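Local coordinates for protein TagI restriction endonuclease (Thermocrispum agreste, PDB 6GHS) that probably cuts DNA containing 5-methylcytosine or 5-hydroxymethylcytosine, pairing an SRA domain that reads the modified base with an HNH nuclease domain, at residues D58-I66 / V106-Y116; K78-L86 / H138-C147. One frame throughout, in Å; residues are numbered along the deposited sequence.

Contact 1 (D58-I66 / V106-Y116)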
# COMPACT_ATOMS: atom_id res chain seq x y z
N ASP A 58 -17.46 -14.59 -14.59
CA ASP A 58 -16.84 -14.92 -13.29
C ASP A 58 -15.73 -15.97 -13.45
O ASP A 58 -15.91 -16.94 -14.18
CB ASP A 58 -17.87 -15.55 -12.32
CG ASP A 58 -18.86 -14.56 -11.72
OD1 ASP A 58 -18.73 -13.34 -11.93
OD2 ASP A 58 -19.78 -15.04 -11.01
N ARG A 59 -14.61 -15.79 -12.75
CA ARG A 59 -13.55 -16.81 -12.68
C ARG A 59 -13.24 -17.01 -11.23
O ARG A 59 -13.20 -16.06 -10.46
CB ARG A 59 -12.27 -16.38 -13.38
CG ARG A 59 -12.40 -16.10 -14.87
CD ARG A 59 -12.42 -17.36 -15.72
NE ARG A 59 -12.76 -17.03 -17.11
CZ ARG A 59 -13.99 -16.98 -17.62
NH1 ARG A 59 -15.08 -17.26 -16.90
NH2 ARG A 59 -14.14 -16.64 -18.90
N ASP A 60 -12.97 -18.25 -10.86
CA ASP A 60 -12.70 -18.60 -9.48
C ASP A 60 -11.40 -19.40 -9.41
O ASP A 60 -11.30 -20.49 -9.97
CB ASP A 60 -13.87 -19.42 -8.95
CG ASP A 60 -13.88 -19.53 -7.45
OD1 ASP A 60 -12.86 -19.20 -6.80
OD2 ASP A 60 -14.94 -19.95 -6.92
N TYR A 61 -10.41 -18.83 -8.72
CA TYR A 61 -9.10 -19.47 -8.54
C TYR A 61 -8.79 -19.71 -7.04
O TYR A 61 -7.62 -19.84 -6.66
CB TYR A 61 -8.01 -18.62 -9.19
CG TYR A 61 -8.23 -18.31 -10.66
CD1 TYR A 61 -8.32 -19.33 -11.59
CD2 TYR A 61 -8.30 -16.99 -11.12
CE1 TYR A 61 -8.50 -19.06 -12.94
CE2 TYR A 61 -8.47 -16.71 -12.47
CZ TYR A 61 -8.57 -17.74 -13.38
OH TYR A 61 -8.75 -17.48 -14.72
N GLY A 62 -9.83 -19.80 -6.21
CA GLY A 62 -9.66 -20.06 -4.78
C GLY A 62 -9.22 -18.82 -4.02
O GLY A 62 -10.04 -18.16 -3.39
N ASP A 63 -7.93 -18.52 -4.08
CA ASP A 63 -7.37 -17.32 -3.45
C ASP A 63 -7.55 -16.04 -4.25
O ASP A 63 -7.48 -14.95 -3.67
CB ASP A 63 -5.87 -17.52 -3.15
CG ASP A 63 -5.61 -18.31 -1.88
OD1 ASP A 63 -6.55 -18.52 -1.07
OD2 ASP A 63 -4.44 -18.70 -1.68
N GLU A 64 -7.74 -16.16 -5.57
CA GLU A 64 -8.11 -15.04 -6.45
C GLU A 64 -9.54 -15.26 -6.98
O GLU A 64 -9.93 -16.40 -7.24
CB GLU A 64 -7.14 -14.91 -7.64
CG GLU A 64 -5.92 -14.00 -7.45
CD GLU A 64 -5.50 -13.30 -8.75
OE1 GLU A 64 -4.39 -13.59 -9.28
OE2 GLU A 64 -6.27 -12.46 -9.26
N ILE A 65 -10.29 -14.17 -7.13
CA ILE A 65 -11.63 -14.20 -7.75
C ILE A 65 -11.83 -13.01 -8.68
O ILE A 65 -11.63 -11.86 -8.26
CB ILE A 65 -12.77 -14.12 -6.73
CG1 ILE A 65 -12.53 -15.07 -5.55
CG2 ILE A 65 -14.10 -14.46 -7.40
CD1 ILE A 65 -13.64 -15.03 -4.53
N ILE A 66 -12.25 -13.30 -9.90
CA ILE A 66 -12.76 -12.28 -10.81
C ILE A 66 -14.28 -12.33 -10.66
O ILE A 66 -14.91 -13.24 -11.19
CB ILE A 66 -12.35 -12.53 -12.28
CG1 ILE A 66 -10.86 -12.85 -12.39
CG2 ILE A 66 -12.68 -11.33 -13.14
CD1 ILE A 66 -9.96 -11.91 -11.61
N VAL A 106 -16.60 -13.28 1.44
CA VAL A 106 -17.06 -14.16 0.37
C VAL A 106 -17.82 -15.34 0.97
O VAL A 106 -17.30 -16.04 1.85
CB VAL A 106 -15.90 -14.65 -0.50
CG1 VAL A 106 -16.35 -15.75 -1.46
CG2 VAL A 106 -15.31 -13.47 -1.25
N ILE A 107 -19.05 -15.54 0.50
CA ILE A 107 -19.87 -16.71 0.79
C ILE A 107 -20.00 -17.45 -0.52
O ILE A 107 -20.50 -16.89 -1.49
CB ILE A 107 -21.28 -16.31 1.27
CG1 ILE A 107 -21.21 -15.48 2.56
CG2 ILE A 107 -22.16 -17.55 1.45
CD1 ILE A 107 -22.14 -14.28 2.61
N ARG A 108 -19.54 -18.69 -0.56
CA ARG A 108 -19.50 -19.45 -1.81
C ARG A 108 -20.70 -20.40 -1.90
O ARG A 108 -21.13 -20.96 -0.90
CB ARG A 108 -18.18 -20.20 -1.91
CG ARG A 108 -17.58 -20.21 -3.30
CD ARG A 108 -16.21 -20.89 -3.30
NE ARG A 108 -15.20 -20.10 -2.60
CZ ARG A 108 -14.12 -19.53 -3.15
NH1 ARG A 108 -13.85 -19.64 -4.44
NH2 ARG A 108 -13.29 -18.83 -2.39
N GLY A 109 -21.22 -20.57 -3.12
CA GLY A 109 -22.50 -21.25 -3.33
C GLY A 109 -22.37 -22.51 -4.15
O GLY A 109 -21.37 -22.72 -4.83
N ALA A 110 -23.42 -23.33 -4.09
CA ALA A 110 -23.47 -24.67 -4.68
C ALA A 110 -23.24 -24.72 -6.19
O ALA A 110 -22.49 -25.58 -6.67
CB ALA A 110 -24.80 -25.35 -4.34
N GLY A 111 -23.87 -23.81 -6.94
CA GLY A 111 -23.85 -23.84 -8.41
C GLY A 111 -22.61 -23.32 -9.13
O GLY A 111 -22.55 -23.41 -10.35
N GLY A 112 -21.62 -22.80 -8.40
CA GLY A 112 -20.45 -22.16 -9.00
C GLY A 112 -19.37 -23.06 -9.60
O GLY A 112 -19.66 -24.17 -10.07
N GLU A 113 -18.13 -22.56 -9.60
CA GLU A 113 -16.96 -23.24 -10.19
C GLU A 113 -16.62 -24.48 -9.37
O GLU A 113 -16.67 -24.44 -8.13
CB GLU A 113 -15.77 -22.28 -10.27
CG GLU A 113 -14.51 -22.78 -10.98
CD GLU A 113 -14.45 -22.44 -12.47
OE1 GLU A 113 -14.46 -23.38 -13.28
OE2 GLU A 113 -14.39 -21.24 -12.82
N LYS A 114 -16.24 -25.56 -10.05
CA LYS A 114 -16.36 -26.93 -9.51
C LYS A 114 -15.47 -27.29 -8.30
O LYS A 114 -16.01 -27.71 -7.28
CB LYS A 114 -16.25 -27.98 -10.63
CG LYS A 114 -17.19 -27.71 -11.80
CD LYS A 114 -17.78 -28.96 -12.42
CE LYS A 114 -18.80 -28.60 -13.50
NZ LYS A 114 -19.75 -29.71 -13.77
N PRO A 115 -14.13 -27.13 -8.41
CA PRO A 115 -13.29 -27.58 -7.27
C PRO A 115 -13.55 -26.85 -5.94
O PRO A 115 -13.52 -27.49 -4.89
CB PRO A 115 -11.84 -27.32 -7.75
CG PRO A 115 -11.94 -26.97 -9.20
CD PRO A 115 -13.33 -26.48 -9.46
N TYR A 116 -13.84 -25.55 -6.01
CA TYR A 116 -13.90 -24.68 -4.82
C TYR A 116 -15.30 -24.56 -4.22
O TYR A 116 -15.44 -24.30 -3.02
CB TYR A 116 -13.33 -23.28 -5.15
CG TYR A 116 -11.98 -23.32 -5.85
CD1 TYR A 116 -10.78 -23.42 -5.13
CD2 TYR A 116 -11.90 -23.28 -7.25
CE1 TYR A 116 -9.55 -23.47 -5.78
CE2 TYR A 116 -10.68 -23.33 -7.92
CZ TYR A 116 -9.50 -23.42 -7.18
OH TYR A 116 -8.30 -23.47 -7.85
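Asp60 OD1 is held by two groups: the guanidinium of Arg108, in a salt bridge with OD1 to NH1 at 2.6 Å, and the backbone N of Gly62 at 3.1 Å. The second bond closes an Asx turn. Asp60 OD2 lies 2.7 Å from the same Arg108 NH1; both hydrogen bonds to NH1 are weak by their angles, though the carboxylate and guanidinium planes are nearly coplanar, 19° apart. With CG anti to the backbone N (chi1 -165°), the Asp60 carboxylate is turned to meet the edge of the Arg108 guanidinium. Arg108 NH2 makes a weak, long bond to Gly62 O, while NE pairs with Asp125. The Tyr116 ring lies flat against the turn: Gly62 CA sits over one face, 3.9 Å from the centroid, as a CH-pi contact, and Pro115 CB backs the other face. A serine at Tyr116 would probably uncover the Tyr61-Gly62 backbone and leave the turn freer to shift. Deeper in, Ile65 CD1 and Val106 CG2 meet tip to tip at 4.0 Å, beside Tyr128. The contact thus joins the hairpin of strands 59-60 and 64-68 to the end of strand 104-109 and the loop after it, with side chains of strands 45-51 and 122-137 packing against it.

Contact 2 (K78-L86 / H138-C147); sequences KKQIRDQDL and HEDAPQFRVC
Asp83 and Gln84 meet the start of strand 145-153 through three straight hydrogen bonds, and here the contact is tight. Asp83 OD1 takes the Arg145 N-H at 2.6 Å, nearly along its own C-O axis. Next, Gln84 N gives to Arg145 O at 3.0 Å, and the Gln84 side chain, extended beyond CG (chi2 -170°), reaches on so that OE1 accepts from Cys147 N at 3.0 Å, the donor standing 42° out of the amide plane. Gln84 NE2 lies 3.6 Å from Val146 CG1 and bonds to Gly71 O. Two side-chain acceptors thus serve backbone N-H groups of the strand, and the irregular segment 78-86 runs beside it without becoming a regular strand of the SRA-domain sheet. The type I turn from Ala141 to Phe144 leads into that strand and presents the Phe144 ring. One ring face takes the Ile81-Arg82 peptide, with Ile81 C 3.4 Å above the plane; Gln143 CG covers the other. Gln80, its CG anti to the carbonyl carbon (chi1 -83°), sets CG 3.3 Å from His138 CD2; its OE1 bonds to Tyr55, and His138 ND1 to Asp57. Toward solvent the fit slackens: Lys79 NZ stays 4.1 Å from Asp140 OD2, beyond a salt bridge. The Arg145 guanidinium leads away from 78-86, to backbone oxygens of Ser300, Leu302 and Pro303 in the second subunit.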
# COMPACT_ATOMS: atom_id res chain seq x y z
N LYS A 78 -33.42 -13.31 -18.42
CA LYS A 78 -32.16 -13.54 -17.70
C LYS A 78 -30.95 -13.31 -18.62
O LYS A 78 -29.90 -13.92 -18.43
CB LYS A 78 -32.11 -14.94 -17.05
CG LYS A 78 -33.27 -15.27 -16.12
CD LYS A 78 -32.87 -15.16 -14.64
CE LYS A 78 -34.07 -15.26 -13.70
NZ LYS A 78 -34.80 -13.97 -13.52
N LYS A 79 -31.11 -12.41 -19.60
CA LYS A 79 -30.08 -12.09 -20.61
C LYS A 79 -29.78 -10.60 -20.54
O LYS A 79 -30.69 -9.81 -20.33
CB LYS A 79 -30.55 -12.43 -22.03
CG LYS A 79 -30.63 -13.92 -22.35
CD LYS A 79 -29.26 -14.55 -22.60
CE LYS A 79 -29.36 -16.07 -22.69
NZ LYS A 79 -28.08 -16.71 -23.07
N GLN A 80 -28.52 -10.23 -20.74
CA GLN A 80 -28.10 -8.83 -20.72
C GLN A 80 -28.82 -8.01 -21.80
O GLN A 80 -28.84 -8.41 -22.96
CB GLN A 80 -26.58 -8.69 -20.92
CG GLN A 80 -25.75 -8.89 -19.66
CD GLN A 80 -25.82 -7.72 -18.68
OE1 GLN A 80 -26.00 -7.94 -17.49
NE2 GLN A 80 -25.66 -6.50 -19.18
N ILE A 81 -29.41 -6.88 -21.39
CA ILE A 81 -30.08 -5.95 -22.32
C ILE A 81 -29.57 -4.50 -22.29
O ILE A 81 -30.06 -3.67 -23.07
CB ILE A 81 -31.62 -5.94 -22.10
CG1 ILE A 81 -32.01 -5.43 -20.70
CG2 ILE A 81 -32.20 -7.33 -22.34
CD1 ILE A 81 -33.29 -4.61 -20.68
N ARG A 82 -28.63 -4.18 -21.38
CA ARG A 82 -27.98 -2.87 -21.34
C ARG A 82 -26.68 -2.92 -20.53
O ARG A 82 -26.40 -3.92 -19.86
CB ARG A 82 -28.92 -1.77 -20.80
CG ARG A 82 -29.39 -1.94 -19.36
CD ARG A 82 -30.09 -0.69 -18.84
NE ARG A 82 -30.50 -0.84 -17.44
CZ ARG A 82 -29.69 -0.80 -16.37
NH1 ARG A 82 -28.37 -0.61 -16.48
NH2 ARG A 82 -30.22 -0.97 -15.16
N ASP A 83 -25.89 -1.84 -20.60
CA ASP A 83 -24.57 -1.75 -19.94
C ASP A 83 -24.69 -1.63 -18.43
O ASP A 83 -25.63 -1.03 -17.92
CB ASP A 83 -23.78 -0.53 -20.46
CG ASP A 83 -23.18 -0.73 -21.84
OD1 ASP A 83 -22.81 -1.87 -22.18
OD2 ASP A 83 -23.04 0.27 -22.59
N GLN A 84 -23.71 -2.18 -17.72
CA GLN A 84 -23.60 -1.99 -16.26
C GLN A 84 -22.92 -0.64 -15.93
O GLN A 84 -22.10 -0.15 -16.69
CB GLN A 84 -22.85 -3.15 -15.60
CG GLN A 84 -23.58 -4.49 -15.72
CD GLN A 84 -22.98 -5.60 -14.89
OE1 GLN A 84 -21.93 -5.46 -14.27
NE2 GLN A 84 -23.65 -6.74 -14.87
N ASP A 85 -23.29 -0.04 -14.80
CA ASP A 85 -22.74 1.27 -14.41
C ASP A 85 -22.47 1.29 -12.92
O ASP A 85 -22.86 0.36 -12.21
CB ASP A 85 -23.69 2.40 -14.81
CG ASP A 85 -25.06 2.29 -14.14
OD1 ASP A 85 -25.12 2.18 -12.90
OD2 ASP A 85 -26.08 2.34 -14.86
N LEU A 86 -21.83 2.36 -12.45
CA LEU A 86 -21.49 2.51 -11.04
C LEU A 86 -22.53 3.26 -10.23
O LEU A 86 -22.26 3.65 -9.09
CB LEU A 86 -20.12 3.17 -10.91
CG LEU A 86 -18.99 2.35 -11.53
CD1 LEU A 86 -17.70 3.15 -11.50
CD2 LEU A 86 -18.82 1.01 -10.82
N HIS A 138 -19.33 -8.50 -21.96
CA HIS A 138 -20.04 -9.71 -21.56
C HIS A 138 -19.76 -10.83 -22.56
O HIS A 138 -19.72 -10.59 -23.77
CB HIS A 138 -21.53 -9.39 -21.52
CG HIS A 138 -22.39 -10.50 -21.03
ND1 HIS A 138 -21.99 -11.38 -20.06
CD2 HIS A 138 -23.67 -10.83 -21.34
CE1 HIS A 138 -22.97 -12.23 -19.81
NE2 HIS A 138 -24.00 -11.91 -20.57
N GLU A 139 -19.54 -12.05 -22.07
CA GLU A 139 -19.20 -13.18 -22.95
C GLU A 139 -20.36 -13.58 -23.85
O GLU A 139 -20.18 -13.76 -25.06
CB GLU A 139 -18.73 -14.39 -22.14
CG GLU A 139 -17.27 -14.28 -21.75
CD GLU A 139 -16.78 -15.46 -20.94
OE1 GLU A 139 -17.58 -16.35 -20.58
OE2 GLU A 139 -15.56 -15.48 -20.65
N ASP A 140 -21.55 -13.71 -23.27
CA ASP A 140 -22.73 -14.10 -24.04
C ASP A 140 -23.23 -12.99 -24.97
O ASP A 140 -23.92 -13.30 -25.93
CB ASP A 140 -23.87 -14.55 -23.11
CG ASP A 140 -23.52 -15.81 -22.29
OD1 ASP A 140 -22.44 -16.42 -22.51
OD2 ASP A 140 -24.33 -16.18 -21.42
N ALA A 141 -22.89 -11.72 -24.71
CA ALA A 141 -23.33 -10.61 -25.56
C ALA A 141 -22.30 -9.48 -25.57
O ALA A 141 -22.48 -8.48 -24.89
CB ALA A 141 -24.69 -10.10 -25.11
N PRO A 142 -21.22 -9.64 -26.35
CA PRO A 142 -20.14 -8.65 -26.41
C PRO A 142 -20.53 -7.18 -26.62
O PRO A 142 -19.75 -6.31 -26.26
CB PRO A 142 -19.29 -9.15 -27.58
CG PRO A 142 -19.41 -10.63 -27.49
CD PRO A 142 -20.84 -10.88 -27.07
N GLN A 143 -21.71 -6.89 -27.17
CA GLN A 143 -22.14 -5.49 -27.33
C GLN A 143 -22.46 -4.77 -26.01
O GLN A 143 -22.66 -3.54 -26.01
CB GLN A 143 -23.31 -5.35 -28.35
CG GLN A 143 -24.72 -5.76 -27.91
CD GLN A 143 -25.04 -7.25 -28.07
OE1 GLN A 143 -24.15 -8.09 -28.24
NE2 GLN A 143 -26.32 -7.57 -28.00
N PHE A 144 -22.52 -5.52 -24.90
CA PHE A 144 -22.77 -4.96 -23.57
C PHE A 144 -21.58 -5.09 -22.63
O PHE A 144 -20.90 -6.12 -22.60
CB PHE A 144 -23.98 -5.63 -22.92
CG PHE A 144 -25.25 -5.42 -23.68
CD1 PHE A 144 -25.74 -4.14 -23.90
CD2 PHE A 144 -25.96 -6.51 -24.19
CE1 PHE A 144 -26.91 -3.94 -24.62
CE2 PHE A 144 -27.14 -6.32 -24.90
CZ PHE A 144 -27.61 -5.03 -25.12
N ARG A 145 -21.38 -4.04 -21.86
CA ARG A 145 -20.29 -3.93 -20.91
C ARG A 145 -20.76 -4.42 -19.56
O ARG A 145 -21.90 -4.14 -19.15
CB ARG A 145 -19.84 -2.47 -20.77
CG ARG A 145 -19.48 -1.75 -22.08
CD ARG A 145 -18.15 -2.21 -22.63
NE ARG A 145 -17.01 -1.55 -22.00
CZ ARG A 145 -15.75 -2.00 -22.03
NH1 ARG A 145 -15.41 -3.13 -22.66
NH2 ARG A 145 -14.81 -1.29 -21.42
N VAL A 146 -19.88 -5.11 -18.86
CA VAL A 146 -20.09 -5.44 -17.45
C VAL A 146 -18.93 -4.92 -16.61
O VAL A 146 -17.81 -4.76 -17.10
CB VAL A 146 -20.24 -6.95 -17.19
CG1 VAL A 146 -21.58 -7.43 -17.73
CG2 VAL A 146 -19.08 -7.76 -17.79
N CYS A 147 -19.23 -4.71 -15.34
CA CYS A 147 -18.26 -4.29 -14.35
C CYS A 147 -17.61 -5.52 -13.72
O CYS A 147 -18.29 -6.50 -13.48
CB CYS A 147 -19.00 -3.51 -13.28
SG CYS A 147 -17.89 -2.60 -12.22

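Overall arrangement
Both contacts belong to the SRA domain, with centres about 21 Å apart, and their segments alternate along the chain: 58-66, 78-86, 106-116, 138-147. The two loops of chain therefore interleave, and the chain passes from one site to the other three times. They share a mixed sheet in which strand 64-68, begun in contact 1, pairs antiparallel with strand 145-153, begun in contact 2. A salt bridge joins them directly, Arg59 NH2 to Glu139 OE2 at 2.5 Å. Each also borders the second subunit, by a long, weak ion pair at Glu64 and through hydrogen bonds at Arg145, so strands of the SRA domain, which probably reads the modified base, also meet the second subunit.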